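Local atomic coordinates of glutamine amidotransferase domain-containing protein (Thermotoga maritima, PDB entry 1O1Y), a protein that probably hydrolyses glutamine as a glutamine amidotransferase, to hand its amide nitrogen to an acceptor that is not known. Residues A[31-34]-A[39-42]; A[84-89]-A[107-112]; A[137-142]-A[229-234]; A[143-148]-A[219-224]; A[160-163]-A[169-172]. One frame throughout, in Å; residues are numbered along the deposited sequence.

Interaction 1. Residues A[31-34]-A[39-42]; sequences DIFR and SFDY. With SO4 (sulfate ion), chain B.
F33 and F40 meet ring against ring: CD2 of F33 lies 3.9 Å from CD2 of F40, and the two planes are inclined at 56°, neither stacked nor edge-to-face. R34 adds a polar lid. Its NH2 comes to the rim of the F40 ring, 3.6 Å from CZ, and F40 in turn sits over one face of the guanidinium, with the two planes 80° apart. The F40 ring can serve both neighbours because its CG stands between the backbone N and the carbonyl carbon (chi1 60°), directed at the helix. Were F40 an alanine, F33 would probably face a gap and the guanidinium of R34 lose the ring against it. Farther out, V15 of strand 14-18 touches both phenylalanines, and L233 of helix 211-237 packs on F33. Apolar rings suit this inner layer, while a long arginine can close its solvent side. Strand 14-18, helix 28-35 and strand 39-43 thus form a beta-alpha-beta unit at the edge of the flavodoxin-like sheet.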
# COMPACT_ATOMS: atom_id res chain seq x y z
N ASP A 31 -7.85 -4.89 11.56
CA ASP A 31 -9.18 -4.84 12.11
C ASP A 31 -10.18 -5.53 11.16
O ASP A 31 -11.04 -6.30 11.61
CB ASP A 31 -9.60 -3.39 12.31
CG ASP A 31 -8.67 -2.63 13.29
OD1 ASP A 31 -8.28 -3.23 14.32
OD2 ASP A 31 -8.35 -1.45 13.10
N ILE A 32 -10.06 -5.22 9.88
CA ILE A 32 -10.92 -5.85 8.89
C ILE A 32 -10.71 -7.34 8.81
O ILE A 32 -11.67 -8.11 8.76
CB ILE A 32 -10.77 -5.20 7.54
CG1 ILE A 32 -11.24 -3.76 7.59
CG2 ILE A 32 -11.55 -6.01 6.49
CD1 ILE A 32 -10.86 -2.95 6.39
N PHE A 33 -9.45 -7.78 8.80
CA PHE A 33 -9.16 -9.21 8.71
C PHE A 33 -9.72 -9.89 9.92
O PHE A 33 -10.31 -10.97 9.84
CB PHE A 33 -7.65 -9.46 8.62
CG PHE A 33 -6.98 -8.94 7.39
CD1 PHE A 33 -7.68 -8.40 6.30
CD2 PHE A 33 -5.59 -8.99 7.32
CE1 PHE A 33 -7.00 -7.89 5.19
CE2 PHE A 33 -4.91 -8.49 6.20
CZ PHE A 33 -5.61 -7.95 5.13
N ARG A 34 -9.54 -9.26 11.09
CA ARG A 34 -10.09 -9.85 12.29
C ARG A 34 -11.64 -9.95 12.28
O ARG A 34 -12.19 -10.95 12.71
CB ARG A 34 -9.60 -9.11 13.56
CG ARG A 34 -8.15 -9.48 13.90
CD ARG A 34 -7.59 -8.78 15.16
NE ARG A 34 -6.11 -8.86 15.23
CZ ARG A 34 -5.42 -9.95 15.60
NH1 ARG A 34 -6.05 -11.09 15.91
NH2 ARG A 34 -4.10 -9.91 15.65
N SER A 39 -7.38 -15.26 8.25
CA SER A 39 -6.03 -15.52 8.80
C SER A 39 -5.04 -14.59 8.12
O SER A 39 -5.23 -14.18 6.97
CB SER A 39 -5.62 -16.97 8.52
OG SER A 39 -6.47 -17.83 9.21
N PHE A 40 -4.00 -14.22 8.85
CA PHE A 40 -2.90 -13.47 8.24
C PHE A 40 -1.56 -13.77 8.89
O PHE A 40 -1.47 -14.05 10.12
CB PHE A 40 -3.18 -11.96 8.17
CG PHE A 40 -3.40 -11.32 9.51
CD1 PHE A 40 -2.37 -10.62 10.13
CD2 PHE A 40 -4.64 -11.43 10.15
CE1 PHE A 40 -2.56 -10.03 11.37
CE2 PHE A 40 -4.85 -10.85 11.41
CZ PHE A 40 -3.80 -10.14 12.02
N ASP A 41 -0.52 -13.76 8.07
CA ASP A 41 0.87 -13.93 8.50
C ASP A 41 1.63 -12.70 8.11
O ASP A 41 1.58 -12.27 6.94
CB ASP A 41 1.52 -15.11 7.77
CG ASP A 41 0.84 -16.45 8.04
OD1 ASP A 41 0.29 -16.68 9.13
OD2 ASP A 41 0.90 -17.39 7.23
N TYR A 42 2.30 -12.07 9.08
CA TYR A 42 3.26 -11.03 8.72
C TYR A 42 4.54 -11.74 8.26
O TYR A 42 4.99 -12.72 8.86
CB TYR A 42 3.60 -10.13 9.89
CG TYR A 42 2.62 -8.99 10.12
CD1 TYR A 42 1.74 -9.01 11.17
CD2 TYR A 42 2.64 -7.87 9.28
CE1 TYR A 42 0.88 -7.97 11.38
CE2 TYR A 42 1.77 -6.84 9.47
CZ TYR A 42 0.91 -6.87 10.53
OH TYR A 42 0.05 -5.84 10.71
S SO4 B . -6.74 -21.12 7.08
O1 SO4 B . -6.80 -20.48 8.40
O2 SO4 B . -6.99 -20.08 6.07
O3 SO4 B . -7.72 -22.20 7.04
O4 SO4 B . -5.43 -21.76 6.92

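Interaction 2. Residues A[84-89]-A[107-112]; sequences QLIEEI and AKVLGA
V109 turns one methyl to each of two partners, with CG1 trans to its own backbone N (chi1 170°) and CG2 beside that N. I86 answers with CG2, which its first torsion (-66°) sets trans to the backbone N, and E87, in the conformer described, bends at its second torsion (-86°), folding the carboxylate back against the valine. The contact is helix-to-helix packing on the flavodoxin-like domain, joining helix 78-92 to the last turn of helix 102-109. On the inner side, CG2 of I86 and CG2 of V109 touch at 3.8 Å, a purely apolar meeting of two beta-branched residues whose compact methyls fit between neighbouring helices. I86 also reaches L63 of strand 60-63, while F83 and L90 of its own helix add to the packing round V109. E87 suits the outer, exposed margin: its carboxylate itself lies against the valine, CD 3.6 Å from CG1 of V109, with CG of E87 farther off. No hydrogen bond joins the two segments. Just beyond V109 the helix ends in a Schellman motif. G111, with positive phi, is its C-prime residue, where a beta carbon would collide with the carbonyl oxygen of L110; A112 N bonds to A107 O at 2.9 Å.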
# COMPACT_ATOMS: atom_id res chain seq x y z
N GLN A 84 11.61 -11.30 -5.98
CA GLN A 84 11.40 -12.66 -6.43
C GLN A 84 9.98 -13.09 -6.11
O GLN A 84 9.30 -13.73 -6.95
CB GLN A 84 12.40 -13.64 -5.81
CG GLN A 84 13.81 -13.42 -6.29
CD GLN A 84 14.85 -14.28 -5.59
OE1 GLN A 84 14.69 -14.67 -4.43
NE2 GLN A 84 15.94 -14.55 -6.29
N LEU A 85 9.50 -12.76 -4.92
CA LEU A 85 8.10 -13.10 -4.56
C LEU A 85 7.10 -12.41 -5.46
O LEU A 85 6.12 -13.03 -5.91
CB LEU A 85 7.79 -12.76 -3.11
CG LEU A 85 8.59 -13.51 -2.05
CD1 LEU A 85 8.19 -13.02 -0.67
CD2 LEU A 85 8.41 -15.00 -2.16
N ILE A 86 7.32 -11.13 -5.76
CA ILE A 86 6.40 -10.40 -6.64
C ILE A 86 6.31 -11.08 -7.99
O ILE A 86 5.23 -11.25 -8.50
CB ILE A 86 6.82 -8.90 -6.78
CG1 ILE A 86 6.68 -8.13 -5.48
CG2 ILE A 86 5.91 -8.19 -7.80
CD1 ILE A 86 7.34 -6.71 -5.50
N GLU A 87 7.44 -11.47 -8.55
CA GLU A 87 7.48 -12.13 -9.83
C GLU A 87 6.64 -13.41 -9.78
O GLU A 87 5.82 -13.68 -10.68
CB GLU A 87 8.92 -12.43 -10.23
CG GLU A 87 9.77 -11.20 -10.51
CD GLU A 87 9.66 -10.69 -11.94
OE1 GLU A 87 8.68 -11.03 -12.66
OE2 GLU A 87 10.56 -9.90 -12.34
N GLU A 88 6.78 -14.17 -8.69
CA GLU A 88 6.03 -15.42 -8.56
C GLU A 88 4.53 -15.15 -8.36
O GLU A 88 3.68 -15.89 -8.89
CB GLU A 88 6.50 -16.22 -7.37
CG GLU A 88 7.90 -16.77 -7.40
CD GLU A 88 8.16 -17.59 -6.14
OE1 GLU A 88 7.40 -18.59 -5.91
OE2 GLU A 88 9.09 -17.22 -5.38
N ILE A 89 4.23 -14.11 -7.61
CA ILE A 89 2.84 -13.72 -7.33
C ILE A 89 2.13 -13.32 -8.64
O ILE A 89 0.99 -13.71 -8.90
CB ILE A 89 2.80 -12.60 -6.28
CG1 ILE A 89 3.10 -13.12 -4.88
CG2 ILE A 89 1.44 -11.88 -6.30
CD1 ILE A 89 3.60 -12.09 -3.88
N ALA A 107 5.49 -1.60 -9.69
CA ALA A 107 5.74 -0.87 -10.94
C ALA A 107 7.07 -1.25 -11.58
O ALA A 107 7.18 -1.45 -12.77
CB ALA A 107 5.71 0.61 -10.71
N LYS A 108 8.11 -1.35 -10.76
CA LYS A 108 9.42 -1.77 -11.22
C LYS A 108 9.41 -3.18 -11.85
O LYS A 108 9.99 -3.40 -12.89
CB LYS A 108 10.45 -1.69 -10.06
CG LYS A 108 11.81 -2.21 -10.43
CD LYS A 108 12.80 -2.04 -9.25
CE LYS A 108 13.99 -2.99 -9.39
NZ LYS A 108 15.06 -2.85 -8.32
N VAL A 109 8.77 -4.13 -11.18
CA VAL A 109 8.69 -5.49 -11.69
C VAL A 109 7.98 -5.51 -13.06
O VAL A 109 8.34 -6.29 -13.96
CB VAL A 109 8.05 -6.43 -10.67
CG1 VAL A 109 7.74 -7.76 -11.29
CG2 VAL A 109 8.97 -6.60 -9.47
N LEU A 110 7.02 -4.60 -13.23
CA LEU A 110 6.24 -4.48 -14.47
C LEU A 110 6.96 -3.56 -15.48
O LEU A 110 6.38 -3.16 -16.50
CB LEU A 110 4.86 -3.93 -14.13
CG LEU A 110 3.99 -4.90 -13.31
CD1 LEU A 110 2.69 -4.22 -12.98
CD2 LEU A 110 3.75 -6.18 -14.08
N GLY A 111 8.20 -3.21 -15.18
CA GLY A 111 9.06 -2.58 -16.16
C GLY A 111 9.15 -1.06 -16.13
O GLY A 111 9.84 -0.50 -16.96
N ALA A 112 8.53 -0.40 -15.15
CA ALA A 112 8.45 1.06 -15.10
C ALA A 112 9.53 1.62 -14.18
O ALA A 112 9.90 0.98 -13.23
CB ALA A 112 7.10 1.50 -14.58

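Interaction 3. Residues A[137-142]-A[229-234]; sequences FREFPD and LRSLLE. With SO4 (sulfate ion), chain I; SO4 (sulfate ion), chain F.
L232 lays its CD1 methyl over one face of the F137 ring, a CH-pi contact with the carbon 3.9 Å from the ring centroid and 22° off the normal. The leucine's CG lies trans to its backbone N (chi1 176°), which carries the branch out to the ring. Its CB meets the rim of F140, 4.1 Å from CE1. The two phenylalanines pack on each other: CD1 of F137 sits 3.5 Å above the F140 ring plane, over its centre, in a type I turn closed by F140 N to F137 O. Flat rings and a branched leucine fill this buried side. Toward solvent, in the conformers described, OE2 of E139 lies 3.7 Å from CB of S231, a small residue that lets the loop come close; the carboxylate's salt bridge is with R235, further along the helix. The cluster seats the loop between strands 125-130 and 143-150 on helix 211-237, with V180 and L182 of strand 179-182 touching F137, and helix 28-35 packed against L229 and L233.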
# COMPACT_ATOMS: atom_id res chain seq x y z
N PHE A 137 -12.36 -0.91 -7.62
CA PHE A 137 -12.55 0.42 -7.02
C PHE A 137 -13.92 1.01 -7.33
O PHE A 137 -14.12 2.20 -7.16
CB PHE A 137 -11.43 1.34 -7.48
CG PHE A 137 -10.09 0.93 -6.94
CD1 PHE A 137 -9.73 1.26 -5.67
CD2 PHE A 137 -9.25 0.08 -7.66
CE1 PHE A 137 -8.50 0.89 -5.14
CE2 PHE A 137 -8.01 -0.30 -7.11
CZ PHE A 137 -7.65 0.09 -5.88
N ARG A 138 -14.86 0.18 -7.76
CA ARG A 138 -16.17 0.66 -8.12
C ARG A 138 -16.88 1.47 -7.04
O ARG A 138 -17.62 2.42 -7.35
CB ARG A 138 -17.04 -0.51 -8.57
CG ARG A 138 -18.22 -0.16 -9.46
CD ARG A 138 -18.46 -1.19 -10.65
NE ARG A 138 -17.31 -1.35 -11.59
CZ ARG A 138 -17.13 -2.42 -12.40
NH1 ARG A 138 -17.97 -3.43 -12.38
NH2 ARG A 138 -16.09 -2.49 -13.22
N GLU A 139 -16.66 1.15 -5.77
CA GLU A 139 -17.31 1.87 -4.69
C GLU A 139 -16.62 3.18 -4.35
O GLU A 139 -17.17 3.98 -3.56
CB GLU A 139 -17.32 1.04 -3.41
CG GLU A 139 -18.39 -0.03 -3.42
CD GLU A 139 -18.13 -1.11 -4.44
OE1 GLU A 139 -19.05 -1.40 -5.25
OE2 GLU A 139 -17.01 -1.67 -4.43
N PHE A 140 -15.44 3.43 -4.93
CA PHE A 140 -14.65 4.59 -4.55
C PHE A 140 -15.21 5.82 -5.26
O PHE A 140 -15.66 5.72 -6.40
CB PHE A 140 -13.17 4.41 -4.91
CG PHE A 140 -12.39 3.52 -3.96
CD1 PHE A 140 -12.76 2.21 -3.74
CD2 PHE A 140 -11.24 4.00 -3.36
CE1 PHE A 140 -12.03 1.42 -2.88
CE2 PHE A 140 -10.51 3.21 -2.51
CZ PHE A 140 -10.92 1.91 -2.25
N PRO A 141 -15.14 7.00 -4.63
CA PRO A 141 -15.67 8.22 -5.25
C PRO A 141 -14.67 8.81 -6.27
O PRO A 141 -13.53 8.34 -6.35
CB PRO A 141 -15.84 9.16 -4.07
CG PRO A 141 -14.72 8.81 -3.20
CD PRO A 141 -14.65 7.27 -3.27
N ASP A 142 -15.12 9.81 -7.02
CA ASP A 142 -14.29 10.46 -8.02
C ASP A 142 -13.11 11.21 -7.41
O ASP A 142 -12.05 11.29 -8.02
CB ASP A 142 -15.13 11.43 -8.84
CG ASP A 142 -16.11 10.73 -9.76
OD1 ASP A 142 -17.03 11.41 -10.25
OD2 ASP A 142 -16.01 9.51 -10.02
N LEU A 229 -11.93 0.51 2.00
CA LEU A 229 -10.89 -0.49 2.15
C LEU A 229 -11.55 -1.90 2.24
O LEU A 229 -11.09 -2.85 1.59
CB LEU A 229 -10.07 -0.16 3.38
CG LEU A 229 -8.89 -1.08 3.73
CD1 LEU A 229 -7.95 -1.36 2.56
CD2 LEU A 229 -8.12 -0.50 4.95
N ARG A 230 -12.63 -2.01 3.01
CA ARG A 230 -13.41 -3.26 3.09
C ARG A 230 -13.91 -3.67 1.70
O ARG A 230 -13.82 -4.84 1.31
CB ARG A 230 -14.65 -3.13 3.95
CG ARG A 230 -14.47 -3.28 5.36
CD ARG A 230 -15.81 -3.29 6.09
NE ARG A 230 -15.60 -3.10 7.52
CZ ARG A 230 -16.02 -2.06 8.21
NH1 ARG A 230 -16.60 -1.02 7.61
NH2 ARG A 230 -15.82 -2.03 9.51
N SER A 231 -14.44 -2.70 0.96
CA SER A 231 -14.97 -2.98 -0.37
C SER A 231 -13.85 -3.50 -1.27
O SER A 231 -14.07 -4.45 -2.03
CB SER A 231 -15.64 -1.75 -1.00
OG SER A 231 -16.84 -1.46 -0.28
N LEU A 232 -12.74 -2.78 -1.30
CA LEU A 232 -11.57 -3.18 -2.08
C LEU A 232 -11.15 -4.62 -1.76
O LEU A 232 -10.98 -5.44 -2.66
CB LEU A 232 -10.41 -2.20 -1.90
CG LEU A 232 -9.09 -2.59 -2.60
CD1 LEU A 232 -9.31 -2.65 -4.14
CD2 LEU A 232 -8.04 -1.62 -2.19
N LEU A 233 -10.99 -4.92 -0.48
CA LEU A 233 -10.51 -6.22 -0.04
C LEU A 233 -11.48 -7.31 -0.41
O LEU A 233 -11.06 -8.35 -0.93
CB LEU A 233 -10.23 -6.20 1.45
CG LEU A 233 -9.05 -5.34 1.90
CD1 LEU A 233 -9.14 -5.15 3.41
CD2 LEU A 233 -7.69 -5.89 1.50
N GLU A 234 -12.77 -7.07 -0.22
CA GLU A 234 -13.74 -8.07 -0.57
C GLU A 234 -13.70 -8.38 -2.06
O GLU A 234 -13.81 -9.54 -2.46
CB GLU A 234 -15.15 -7.61 -0.17
CG GLU A 234 -15.36 -7.56 1.36
CD GLU A 234 -16.64 -6.81 1.76
OE1 GLU A 234 -16.79 -6.45 2.95
OE2 GLU A 234 -17.50 -6.61 0.88
S SO4 I . -19.11 10.36 -6.33
O1 SO4 I . -19.18 10.52 -4.89
O2 SO4 I . -20.03 11.27 -7.05
O3 SO4 I . -19.46 8.99 -6.67
O4 SO4 I . -17.76 10.47 -6.70
S SO4 F . -20.19 -4.61 -9.83
O1 SO4 F . -20.49 -3.74 -8.76
O2 SO4 F . -20.71 -3.98 -11.03
O3 SO4 F . -20.84 -5.89 -9.77
O4 SO4 F . -18.79 -4.82 -9.88
O HOH W 1 -17.76 -3.84 -2.54

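Interaction 4. Residues A[143-148]-A[219-224]; sequences RLRVFQ and EREEKV. With SO4 (sulfate ion), chain E; SO4 (sulfate ion), chain H.
R145 and E221 form a salt bridge that ties strand 143-150 of the central mixed sheet to helix 211-237, which packs alongside it. In the conformer described, the arginine bends at its third torsion (-73°), swinging NH1 across to the glutamate. A bend at the second torsion of E221 brings OE2 to meet it. NH1 of R145 donates to OE2 of E221 at 2.8 Å, on the syn side of the carboxylate but 31° out of its plane, and the two flat groups are inclined at 52°. The other oxygen, OE1, takes a water that also donates to the carbonyl O of R145, so both ends of the carboxylate are tied to one residue. A glutamine in place of E221 would probably lose the charge that pairs with R145 and weaken the hold on its guanidinium. Arginine suits this partly exposed place, where its remaining N-H groups find anions: R145 and R220 share one sulfate, and R143 holds another, to which R145 adds a weak bond; both are probably from the crystallisation liquor. R220, extended from CG to NE, approaches its sulfate edge-on, with NH1 2.9 Å from O3 and NH2 2.9 Å from O1.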
# COMPACT_ATOMS: atom_id res chain seq x y z
N ARG A 143 -13.32 11.76 -6.21
CA ARG A 143 -12.31 12.59 -5.55
C ARG A 143 -12.30 12.24 -4.09
O ARG A 143 -13.33 12.32 -3.43
CB ARG A 143 -12.68 14.03 -5.80
CG ARG A 143 -11.86 15.19 -5.20
CD ARG A 143 -12.59 16.47 -5.52
NE ARG A 143 -12.06 17.74 -5.03
CZ ARG A 143 -12.58 18.43 -4.05
NH1 ARG A 143 -12.02 19.58 -3.74
NH2 ARG A 143 -13.61 17.96 -3.32
N LEU A 144 -11.14 11.81 -3.59
CA LEU A 144 -11.03 11.13 -2.27
C LEU A 144 -9.85 11.76 -1.52
O LEU A 144 -8.74 11.86 -2.07
CB LEU A 144 -10.78 9.61 -2.51
CG LEU A 144 -10.76 8.69 -1.26
CD1 LEU A 144 -12.10 8.65 -0.50
CD2 LEU A 144 -10.36 7.31 -1.66
N ARG A 145 -10.07 12.09 -0.25
CA ARG A 145 -8.98 12.51 0.62
C ARG A 145 -8.31 11.30 1.23
O ARG A 145 -8.95 10.44 1.82
CB ARG A 145 -9.52 13.41 1.70
CG ARG A 145 -8.45 14.13 2.43
CD ARG A 145 -8.98 15.13 3.48
NE ARG A 145 -9.57 16.32 2.87
CZ ARG A 145 -10.87 16.60 2.80
NH1 ARG A 145 -11.80 15.77 3.30
NH2 ARG A 145 -11.25 17.74 2.25
N VAL A 146 -7.00 11.21 1.02
CA VAL A 146 -6.20 10.08 1.46
C VAL A 146 -4.90 10.53 2.13
O VAL A 146 -4.48 11.72 2.05
CB VAL A 146 -5.86 9.14 0.28
CG1 VAL A 146 -7.10 8.65 -0.40
CG2 VAL A 146 -4.89 9.82 -0.69
N PHE A 147 -4.27 9.60 2.84
CA PHE A 147 -3.05 9.92 3.57
C PHE A 147 -1.78 9.51 2.77
O PHE A 147 -1.68 8.41 2.24
CB PHE A 147 -3.05 9.24 4.91
CG PHE A 147 -1.85 9.54 5.75
CD1 PHE A 147 -1.59 10.83 6.20
CD2 PHE A 147 -1.00 8.50 6.15
CE1 PHE A 147 -0.47 11.07 7.02
CE2 PHE A 147 0.09 8.74 6.95
CZ PHE A 147 0.37 10.03 7.37
N GLN A 148 -0.86 10.43 2.67
CA GLN A 148 0.36 10.27 1.87
C GLN A 148 1.57 10.42 2.74
O GLN A 148 1.62 11.27 3.66
CB GLN A 148 0.47 11.37 0.80
CG GLN A 148 -0.67 11.33 -0.23
CD GLN A 148 -0.46 10.29 -1.31
OE1 GLN A 148 0.35 9.37 -1.16
NE2 GLN A 148 -1.19 10.45 -2.42
N GLU A 219 -9.21 11.01 12.28
CA GLU A 219 -10.47 10.74 13.03
C GLU A 219 -11.69 11.06 12.12
O GLU A 219 -12.68 10.31 12.12
CB GLU A 219 -10.54 11.53 14.33
CG GLU A 219 -9.46 11.17 15.32
CD GLU A 219 -9.33 12.09 16.52
OE1 GLU A 219 -9.77 13.27 16.48
OE2 GLU A 219 -8.76 11.62 17.52
N ARG A 220 -11.62 12.13 11.33
CA ARG A 220 -12.73 12.51 10.48
C ARG A 220 -12.91 11.59 9.27
O ARG A 220 -14.02 11.38 8.85
CB ARG A 220 -12.61 13.94 9.96
CG ARG A 220 -13.95 14.51 9.45
CD ARG A 220 -14.10 16.06 9.54
NE ARG A 220 -15.36 16.46 8.91
CZ ARG A 220 -15.62 16.35 7.60
NH1 ARG A 220 -14.69 15.97 6.74
NH2 ARG A 220 -16.81 16.69 7.12
N GLU A 221 -11.81 11.07 8.73
CA GLU A 221 -11.83 10.29 7.52
C GLU A 221 -11.93 8.78 7.73
O GLU A 221 -12.22 8.05 6.78
CB GLU A 221 -10.56 10.59 6.72
CG GLU A 221 -10.35 12.05 6.28
CD GLU A 221 -11.44 12.58 5.36
OE1 GLU A 221 -12.14 11.77 4.70
OE2 GLU A 221 -11.59 13.81 5.30
N GLU A 222 -11.63 8.30 8.94
CA GLU A 222 -11.38 6.86 9.11
C GLU A 222 -12.58 5.98 8.78
O GLU A 222 -12.42 4.86 8.26
CB GLU A 222 -10.86 6.49 10.48
CG GLU A 222 -11.74 6.80 11.64
CD GLU A 222 -11.19 6.31 12.96
OE1 GLU A 222 -11.88 6.48 13.97
OE2 GLU A 222 -10.06 5.74 12.99
N LYS A 223 -13.78 6.43 9.10
CA LYS A 223 -14.97 5.59 8.83
C LYS A 223 -15.20 5.39 7.30
O LYS A 223 -15.42 4.26 6.83
CB LYS A 223 -16.20 6.19 9.48
CG LYS A 223 -17.49 5.38 9.19
CD LYS A 223 -18.74 6.06 9.64
CE LYS A 223 -19.98 5.25 9.20
NZ LYS A 223 -20.42 4.39 10.28
N VAL A 224 -15.11 6.48 6.54
CA VAL A 224 -15.26 6.41 5.09
C VAL A 224 -14.15 5.57 4.49
O VAL A 224 -14.42 4.69 3.67
CB VAL A 224 -15.28 7.79 4.43
CG1 VAL A 224 -15.15 7.72 2.93
CG2 VAL A 224 -16.54 8.52 4.77
S SO4 E . -13.54 20.28 -0.15
O1 SO4 E . -14.47 21.32 0.23
O2 SO4 E . -14.25 19.17 -0.71
O3 SO4 E . -12.73 19.84 0.98
O4 SO4 E . -12.57 20.88 -1.05
S SO4 H . -16.34 16.51 3.32
O1 SO4 H . -17.27 17.02 4.32
O2 SO4 H . -16.82 15.25 2.78
O3 SO4 H . -14.98 16.23 3.82
O4 SO4 H . -16.34 17.45 2.21
O HOH W 2 -11.65 10.23 2.52

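Interaction 5. Residues A[160-163]-A[169-172]; sequences ATRV and YENQ
The guanidinium of R162 has E170 over one face and N171 at its edge. CG of E170 stands 3.4 Å above the plane, toward the rim, and the carboxylate stacks nearly parallel, the planes 11° apart. This joins strand 161-165 of the mixed sheet to the loop leading into strand 173-176, within a beta hairpin whose strands are neighbours in the sheet. At the edge, the amide of N171 is nearly coplanar with the guanidinium, and its OD1 receives both NE and NH2 of R162 side-on, within 4° of the guanidinium plane. R162 suits this place because a bend at its third torsion (-64°) turns the long chain to present that edge to the loop. The long salt bridge from E170 OE2 to R162 NH2 (3.9 Å) is a matter of charge, the oxygen lying well out of plane. N171 is buried, and F154 O satisfies its ND2, helping fix the amide's rotation. Both bonds to N171 OD1, from R162 NE and R162 NH2, are 2.8 Å long.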
# COMPACT_ATOMS: atom_id res chain seq x y z
N ALA A 160 -0.36 -1.72 -17.48
CA ALA A 160 -1.24 -1.34 -16.38
C ALA A 160 -2.28 -0.30 -16.76
O ALA A 160 -2.09 0.52 -17.69
CB ALA A 160 -0.40 -0.85 -15.20
N THR A 161 -3.39 -0.33 -16.02
CA THR A 161 -4.42 0.70 -16.07
C THR A 161 -4.23 1.66 -14.97
O THR A 161 -4.18 1.27 -13.82
CB THR A 161 -5.78 0.01 -15.93
OG1 THR A 161 -5.93 -0.84 -17.05
CG2 THR A 161 -6.92 1.02 -16.06
N ARG A 162 -4.13 2.95 -15.27
CA ARG A 162 -4.13 3.96 -14.21
C ARG A 162 -5.52 4.05 -13.60
O ARG A 162 -6.50 4.14 -14.34
CB ARG A 162 -3.79 5.35 -14.75
CG ARG A 162 -3.65 6.41 -13.65
CD ARG A 162 -3.30 7.81 -14.16
NE ARG A 162 -1.98 7.84 -14.80
CZ ARG A 162 -1.74 7.90 -16.10
NH1 ARG A 162 -2.70 8.00 -17.04
NH2 ARG A 162 -0.46 7.89 -16.48
N VAL A 163 -5.60 3.98 -12.29
CA VAL A 163 -6.86 4.10 -11.57
C VAL A 163 -6.95 5.39 -10.76
O VAL A 163 -8.07 5.91 -10.57
CB VAL A 163 -7.12 2.86 -10.69
CG1 VAL A 163 -8.45 2.96 -9.92
CG2 VAL A 163 -7.22 1.64 -11.60
N TYR A 169 1.13 14.37 -8.65
CA TYR A 169 1.68 13.13 -9.22
C TYR A 169 0.64 12.47 -10.10
O TYR A 169 -0.49 12.12 -9.68
CB TYR A 169 2.23 12.17 -8.11
CG TYR A 169 3.41 12.82 -7.48
CD1 TYR A 169 4.58 12.97 -8.21
CD2 TYR A 169 3.33 13.42 -6.24
CE1 TYR A 169 5.64 13.69 -7.73
CE2 TYR A 169 4.44 14.15 -5.72
CZ TYR A 169 5.60 14.25 -6.49
OH TYR A 169 6.73 14.93 -6.12
N GLU A 170 1.01 12.33 -11.37
CA GLU A 170 0.10 11.74 -12.35
C GLU A 170 -0.28 10.30 -11.95
O GLU A 170 -1.41 9.85 -12.20
CB GLU A 170 0.77 11.72 -13.73
CG GLU A 170 -0.18 11.22 -14.81
CD GLU A 170 0.35 11.44 -16.22
OE1 GLU A 170 1.57 11.29 -16.42
OE2 GLU A 170 -0.44 11.77 -17.13
N ASN A 171 0.68 9.58 -11.38
CA ASN A 171 0.47 8.15 -11.09
C ASN A 171 0.33 7.87 -9.60
O ASN A 171 1.31 7.81 -8.88
CB ASN A 171 1.58 7.33 -11.74
CG ASN A 171 1.67 7.55 -13.22
OD1 ASN A 171 0.66 7.50 -13.93
ND2 ASN A 171 2.90 7.79 -13.72
N GLN A 172 -0.91 7.76 -9.16
CA GLN A 172 -1.20 7.49 -7.74
C GLN A 172 -1.64 6.07 -7.50
O GLN A 172 -1.58 5.60 -6.37
CB GLN A 172 -2.25 8.49 -7.24
CG GLN A 172 -1.63 9.89 -7.01
CD GLN A 172 -0.81 10.04 -5.75
OE1 GLN A 172 -0.70 9.08 -4.97
NE2 GLN A 172 -0.25 11.25 -5.52

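Interaction 3 is the most buried of the five and mainly apolar; the others each have a sheltered side and a rim toward solvent. Interactions 1 and 2 pack hydrocarbon, with a charged R34 or E87 at the margin, whereas interactions 4 and 5 are held by arginines that leave strands of the same sheet. Helix 211-237 serves both 3 and 4, and its L229, R230 and L233 also touch I32 and F33 of interaction 1. F137 packs on V163, bringing 3 against 5, and Q148 and Q172 probably share a hydrogen bond between 4 and 5. Interaction 2 touches none of the others; its nearest is interaction 5, about 5 Å away between nearest atoms.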